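Local coordinates for protein predicted HD superfamily hydrolase (PDB 2PQ7) that binds two iron ions in an all-helical HD domain and is probably a metal-dependent hydrolase, its substrate unknown, at residues 132-137 and 197-202. Sequence-based numbering, arbitrary orientation. Where two conformers were deposited one is given.
Sequences DRLDAI and KMAEDR. With FE (Fe (III) ion), chain C.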
loop_
_atom_site.group_PDB
_atom_site.type_symbol
_atom_site.label_atom_id
_atom_site.label_comp_id
_atom_site.label_asym_id
_atom_site.label_seq_id
_atom_site.Cartn_x
_atom_site.Cartn_y
_atom_site.Cartn_z
ATOM N N ASP A 132 16.572 -12.746 0.285
ATOM C CA ASP A 132 15.896 -12.683 1.587
ATOM C C ASP A 132 15.662 -11.219 1.937
ATOM O O ASP A 132 14.521 -10.802 2.239
ATOM C CB ASP A 132 16.781 -13.344 2.628
ATOM C CG ASP A 132 16.102 -13.539 3.980
ATOM O OD1 ASP A 132 14.902 -13.930 3.997
ATOM O OD2 ASP A 132 16.794 -13.332 5.000
ATOM N N ARG A 133 16.722 -10.414 1.835
ATOM C CA ARG A 133 16.608 -9.022 2.278
ATOM C C ARG A 133 15.750 -8.193 1.361
ATOM O O ARG A 133 15.086 -7.246 1.829
ATOM C CB ARG A 133 17.978 -8.382 2.491
ATOM C CG ARG A 133 18.787 -9.058 3.557
ATOM C CD ARG A 133 20.209 -8.596 3.670
ATOM N NE ARG A 133 20.237 -7.169 4.003
ATOM C CZ ARG A 133 20.500 -6.159 3.164
ATOM N NH1 ARG A 133 20.871 -6.341 1.893
ATOM N NH2 ARG A 133 20.440 -4.923 3.638
ATOM N N LEU A 134 15.640 -8.564 0.079
ATOM C CA LEU A 134 14.784 -7.804 -0.838
ATOM C C LEU A 134 13.316 -7.861 -0.379
ATOM O O LEU A 134 12.526 -6.999 -0.750
ATOM C CB LEU A 134 14.819 -8.380 -2.258
ATOM C CG LEU A 134 15.936 -7.920 -3.182
ATOM C CD1 LEU A 134 15.975 -8.771 -4.481
ATOM C CD2 LEU A 134 15.712 -6.394 -3.514
ATOM N N ASP A 135 12.954 -8.876 0.394
ATOM C CA ASP A 135 11.561 -9.032 0.830
ATOM C C ASP A 135 11.105 -7.969 1.831
ATOM O O ASP A 135 9.911 -7.868 2.090
ATOM C CB ASP A 135 11.311 -10.440 1.379
ATOM C CG ASP A 135 9.829 -10.792 1.382
ATOM O OD1 ASP A 135 9.169 -10.610 0.334
ATOM O OD2 ASP A 135 9.364 -11.265 2.431
ATOM N N ALA A 136 12.031 -7.207 2.414
ATOM C CA ALA A 136 11.695 -6.123 3.316
ATOM C C ALA A 136 11.163 -4.867 2.590
ATOM O O ALA A 136 10.652 -3.942 3.236
ATOM C CB ALA A 136 12.874 -5.761 4.124
ATOM N N ILE A 137 11.286 -4.822 1.272
ATOM C CA ILE A 137 10.833 -3.678 0.496
ATOM C C ILE A 137 9.981 -4.011 -0.699
ATOM O O ILE A 137 10.028 -5.095 -1.260
ATOM C CB ILE A 137 11.984 -2.788 0.048
ATOM C CG1 ILE A 137 13.002 -3.563 -0.776
ATOM C CG2 ILE A 137 12.646 -2.151 1.259
ATOM C CD1 ILE A 137 14.225 -2.748 -1.159
ATOM N N LYS A 197 19.829 -3.442 -8.336
ATOM C CA LYS A 197 18.881 -2.806 -9.244
ATOM C C LYS A 197 17.447 -3.040 -8.785
ATOM O O LYS A 197 16.624 -2.143 -8.850
ATOM C CB LYS A 197 19.061 -3.279 -10.669
ATOM C CG LYS A 197 20.366 -2.758 -11.292
ATOM C CD LYS A 197 20.363 -2.850 -12.808
ATOM C CE LYS A 197 20.326 -4.277 -13.332
ATOM N NZ LYS A 197 21.587 -5.024 -13.054
HETATM N N MSE A 198 17.140 -4.259 -8.352
HETATM C CA MSE A 198 15.807 -4.577 -7.844
HETATM C C MSE A 198 15.502 -3.789 -6.581
HETATM O O MSE A 198 14.355 -3.348 -6.392
HETATM C CB MSE A 198 15.685 -6.082 -7.580
HETATM C CG MSE A 198 15.665 -6.911 -8.855
HETATM SE SE MSE A 198 15.895 -8.835 -8.543
HETATM C CE MSE A 198 14.126 -9.434 -8.062
ATOM N N ALA A 199 16.501 -3.624 -5.713
ATOM C CA ALA A 199 16.365 -2.880 -4.482
ATOM C C ALA A 199 16.127 -1.399 -4.797
ATOM O O ALA A 199 15.254 -0.769 -4.195
ATOM C CB ALA A 199 17.584 -3.028 -3.626
ATOM N N GLU A 200 16.883 -0.861 -5.754
ATOM C CA GLU A 200 16.704 0.532 -6.154
ATOM C C GLU A 200 15.293 0.778 -6.682
ATOM O O GLU A 200 14.643 1.767 -6.345
ATOM C CB GLU A 200 17.726 0.895 -7.234
ATOM C CG GLU A 200 17.645 2.330 -7.718
ATOM N N ASP A 201 14.817 -0.129 -7.511
ATOM C CA ASP A 201 13.511 -0.044 -8.090
ATOM C C ASP A 201 12.416 -0.131 -7.000
ATOM O O ASP A 201 11.495 0.717 -6.942
ATOM C CB ASP A 201 13.387 -1.172 -9.077
ATOM C CG ASP A 201 12.047 -1.252 -9.726
ATOM O OD1 ASP A 201 11.583 -0.257 -10.352
ATOM O OD2 ASP A 201 11.444 -2.342 -9.663
ATOM N N ARG A 202 12.497 -1.145 -6.148
ATOM C CA ARG A 202 11.520 -1.269 -5.076
ATOM C C ARG A 202 11.558 -0.093 -4.111
ATOM O O ARG A 202 10.494 0.380 -3.691
ATOM C CB ARG A 202 11.732 -2.561 -4.309
ATOM C CG ARG A 202 11.364 -3.750 -5.124
ATOM C CD ARG A 202 11.617 -4.982 -4.297
ATOM N NE ARG A 202 11.312 -6.196 -5.034
ATOM C CZ ARG A 202 11.088 -7.376 -4.467
ATOM N NH1 ARG A 202 11.069 -7.500 -3.153
ATOM N NH2 ARG A 202 10.758 -8.412 -5.219
HETATM FE FE FE C . 14.020 -15.383 5.279
HETATM O O HOH W 1 15.737 -15.354 6.442
HETATM O O HOH W 2 10.223 -10.061 -2.151
#
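Arg202, reaching from helix 193-217, joins its guanidinium to the carbonyls of Leu134 and Ile137 in a buried contact, part apolar and part polar, where the C-terminal helix packs on residues 134-137, just beyond the metal ligand Asp132. Beside that grip lies an apolar patch. Leu134 drives CD2 against the helix backbone, where it lies 3.6 Å from Ala199 N, while CD1 lies near the selenium of Met198, a selenomethionine, in one of its two conformers. Ile137 CG1 crosses the start of the arginine chain at a slant, 3.9 Å from Arg202 CB, and CD1 sits near the carbonyl oxygen of Ala199. Extended from CG to NE, the Arg202 chain carries NH1 to the two carbonyls. NH1 gives a bond of 3.2 Å to Ile137 O, which it meets nearly along the C=O axis though the oxygen is tilted out of the guanidinium plane. A second bond from NH1, to Leu134 O, is weak and strongly bent (117°). A water at the guanidinium edge, in its plane, links NH1 to Asp135 OD1. Asp135 also pairs with Arg40 and bonds His37 ND1; His37, His66 and Asp67 bind the same iron as Asp132, whose OD1 is 2.1 Å from the metal. An alanine here removes both bonds and would probably leave the Ile137 carbonyl without its mate and the backbone at 134-137 less firmly held. The Arg202 charge, bridged to Asp135 by water, probably favours the carboxylate form of a residue likely to help orient His37.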